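Local coordinates for protein minor fimbrium tip subunit Mfa3 (Porphyromonas gingivalis ATCC 33277, PDB 5NF4) that forms part of the tip of the minor fimbriae, filamentous pili that mediate biofilm formation and adhesion to host cells and other oral bacteria, at residues A[291-296]-A[305-310]. Numbering follows the deposited sequence.
Sequences PIITHE and LPFAKG
Phe-307 reaches out from the last turn of the short helix 304-308 and sets the edge of its ring against the face of His-295, a T-shaped pair with centroids 5.0 Å apart and planes at 68°. The helix closes in a Schellman motif, with Gly-310 as C-prime residue, and packs here on the extended chain that follows strand 287-291, in the C-terminal part of this beta-rich subunit of the fimbrillin superfamily. No hydrogen bond joins 291-296 to 305-310; the contact rests on apolar and aromatic packing, with one proline ring against a carbonyl oxygen.

The tight part is built by Pro-291, Ile-293, Phe-307 and Ala-308, all buried. Ile-293 holds CG1 between its backbone N and carbonyl carbon (chi1 72°), which carries CD1 to the Phe-307 ring, 3.7 Å from CE2. Its other branch, CG2, turns to the helix body and meets Ala-308 CB at 4.1 Å. Pro-291 packs against the C-terminal end of the helix, its CG 3.6 Å from Ala-308 O; that carbonyl is hydrogen-bonded to Tyr-318 OH. At the start of the helix, the hydroxyl of Tyr-304 is hydrogen-bonded to Pro-291 O, a second link between the helix and this chain.

The lysine end is looser. Lys-309, partly exposed, lends only the root of its side chain: CG lies 4.1 Å from Pro-291 CD, and the side chain crosses the proline at about a right angle and, extended beyond CG, carries NZ away from it. At the other end His-295 is also partly exposed but closely packed on Phe-307. Its NE2 is hydrogen-bonded to Ala-298 O, a bond that should help fix the ring's rotation, while Phe-307 CE2 sits over one face, offset toward the rim and 3.8 Å from His-295 ND1.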
loop_
_atom_site.group_PDB
_atom_site.type_symbol
_atom_site.label_atom_id
_atom_site.label_comp_id
_atom_site.label_asym_id
_atom_site.label_seq_id
_atom_site.Cartn_x
_atom_site.Cartn_y
_atom_site.Cartn_z
ATOM N N PRO A 291 -9.639 -11.139 12.920
ATOM C CA PRO A 291 -8.352 -11.186 12.203
ATOM C C PRO A 291 -8.550 -10.824 10.742
ATOM O O PRO A 291 -9.558 -11.199 10.145
ATOM C CB PRO A 291 -7.901 -12.647 12.376
ATOM C CG PRO A 291 -8.676 -13.158 13.538
ATOM C CD PRO A 291 -10.019 -12.460 13.441
ATOM N N ILE A 292 -7.581 -10.112 10.184
ATOM C CA ILE A 292 -7.596 -9.696 8.787
ATOM C C ILE A 292 -6.782 -10.707 7.978
ATOM O O ILE A 292 -5.700 -11.102 8.407
ATOM C CB ILE A 292 -7.034 -8.273 8.672
ATOM C CG1 ILE A 292 -7.958 -7.295 9.408
ATOM C CG2 ILE A 292 -6.876 -7.863 7.215
ATOM C CD1 ILE A 292 -7.301 -5.962 9.689
ATOM N N ILE A 293 -7.344 -11.183 6.870
ATOM C CA ILE A 293 -6.683 -12.173 6.019
ATOM C C ILE A 293 -6.707 -11.729 4.576
ATOM O O ILE A 293 -7.476 -10.838 4.214
ATOM C CB ILE A 293 -7.346 -13.545 6.116
ATOM C CG1 ILE A 293 -8.724 -13.557 5.410
ATOM C CG2 ILE A 293 -7.533 -13.919 7.561
ATOM C CD1 ILE A 293 -9.487 -14.864 5.552
ATOM N N THR A 294 -5.864 -12.367 3.768
ATOM C CA THR A 294 -5.933 -12.263 2.322
ATOM C C THR A 294 -6.402 -13.595 1.785
ATOM O O THR A 294 -5.678 -14.594 1.840
ATOM C CB THR A 294 -4.560 -11.892 1.703
ATOM O OG1 THR A 294 -4.163 -10.597 2.178
ATOM C CG2 THR A 294 -4.650 -11.887 0.215
ATOM N N HIS A 295 -7.619 -13.610 1.252
ATOM C CA HIS A 295 -8.197 -14.824 0.697
ATOM C C HIS A 295 -9.089 -14.526 -0.478
ATOM O O HIS A 295 -10.047 -13.770 -0.348
ATOM C CB HIS A 295 -9.000 -15.555 1.779
ATOM C CG HIS A 295 -9.509 -16.883 1.335
ATOM N ND1 HIS A 295 -8.702 -17.996 1.248
ATOM C CD2 HIS A 295 -10.739 -17.273 0.930
ATOM C CE1 HIS A 295 -9.417 -19.016 0.806
ATOM N NE2 HIS A 295 -10.655 -18.604 0.610
ATOM N N GLU A 296 -8.729 -15.087 -1.636
ATOM C CA GLU A 296 -9.515 -15.006 -2.860
ATOM C C GLU A 296 -10.489 -16.166 -2.917
ATOM O O GLU A 296 -10.159 -17.291 -2.541
ATOM C CB GLU A 296 -8.616 -15.059 -4.108
ATOM C CG GLU A 296 -7.405 -14.145 -4.077
ATOM C CD GLU A 296 -7.761 -12.683 -4.256
ATOM O OE1 GLU A 296 -8.889 -12.393 -4.715
ATOM O OE2 GLU A 296 -6.904 -11.824 -3.941
ATOM N N LEU A 305 -15.404 -16.057 10.139
ATOM C CA LEU A 305 -14.718 -15.945 11.425
ATOM C C LEU A 305 -13.968 -17.208 11.858
ATOM O O LEU A 305 -12.825 -17.105 12.300
ATOM C CB LEU A 305 -15.697 -15.521 12.515
ATOM C CG LEU A 305 -15.912 -14.008 12.530
ATOM C CD1 LEU A 305 -17.099 -13.697 13.457
ATOM C CD2 LEU A 305 -14.656 -13.232 12.968
ATOM N N PRO A 306 -14.586 -18.393 11.717
ATOM C CA PRO A 306 -13.877 -19.613 12.113
ATOM C C PRO A 306 -12.630 -19.851 11.270
ATOM O O PRO A 306 -11.621 -20.302 11.789
ATOM C CB PRO A 306 -14.916 -20.716 11.891
ATOM C CG PRO A 306 -16.240 -20.014 11.921
ATOM C CD PRO A 306 -16.004 -18.647 11.396
ATOM N N PHE A 307 -12.695 -19.532 9.987
ATOM C CA PHE A 307 -11.546 -19.676 9.105
ATOM C C PHE A 307 -10.451 -18.708 9.543
ATOM O O PHE A 307 -9.293 -19.079 9.783
ATOM C CB PHE A 307 -11.972 -19.397 7.666
ATOM C CG PHE A 307 -10.858 -19.462 6.666
ATOM C CD1 PHE A 307 -10.077 -20.591 6.565
ATOM C CD2 PHE A 307 -10.628 -18.419 5.791
ATOM C CE1 PHE A 307 -9.058 -20.658 5.628
ATOM C CE2 PHE A 307 -9.641 -18.503 4.859
ATOM C CZ PHE A 307 -8.854 -19.618 4.781
ATOM N N ALA A 308 -10.838 -17.449 9.664
ATOM C CA ALA A 308 -9.907 -16.385 10.024
ATOM C C ALA A 308 -9.294 -16.607 11.394
ATOM O O ALA A 308 -8.150 -16.218 11.645
ATOM C CB ALA A 308 -10.603 -15.042 9.982
ATOM N N LYS A 309 -10.061 -17.206 12.299
ATOM C CA LYS A 309 -9.547 -17.464 13.632
ATOM C C LYS A 309 -8.732 -18.756 13.752
ATOM O O LYS A 309 -8.385 -19.174 14.858
ATOM C CB LYS A 309 -10.721 -17.461 14.630
ATOM C CG LYS A 309 -11.224 -16.059 14.873
ATOM C CD LYS A 309 -12.228 -16.016 16.041
ATOM C CE LYS A 309 -12.205 -14.664 16.747
ATOM N NZ LYS A 309 -12.931 -14.689 18.046
ATOM N N GLY A 310 -8.399 -19.366 12.615
ATOM C CA GLY A 310 -7.562 -20.560 12.596
ATOM C C GLY A 310 -8.170 -21.822 13.196
ATOM O O GLY A 310 -7.435 -22.703 13.649
#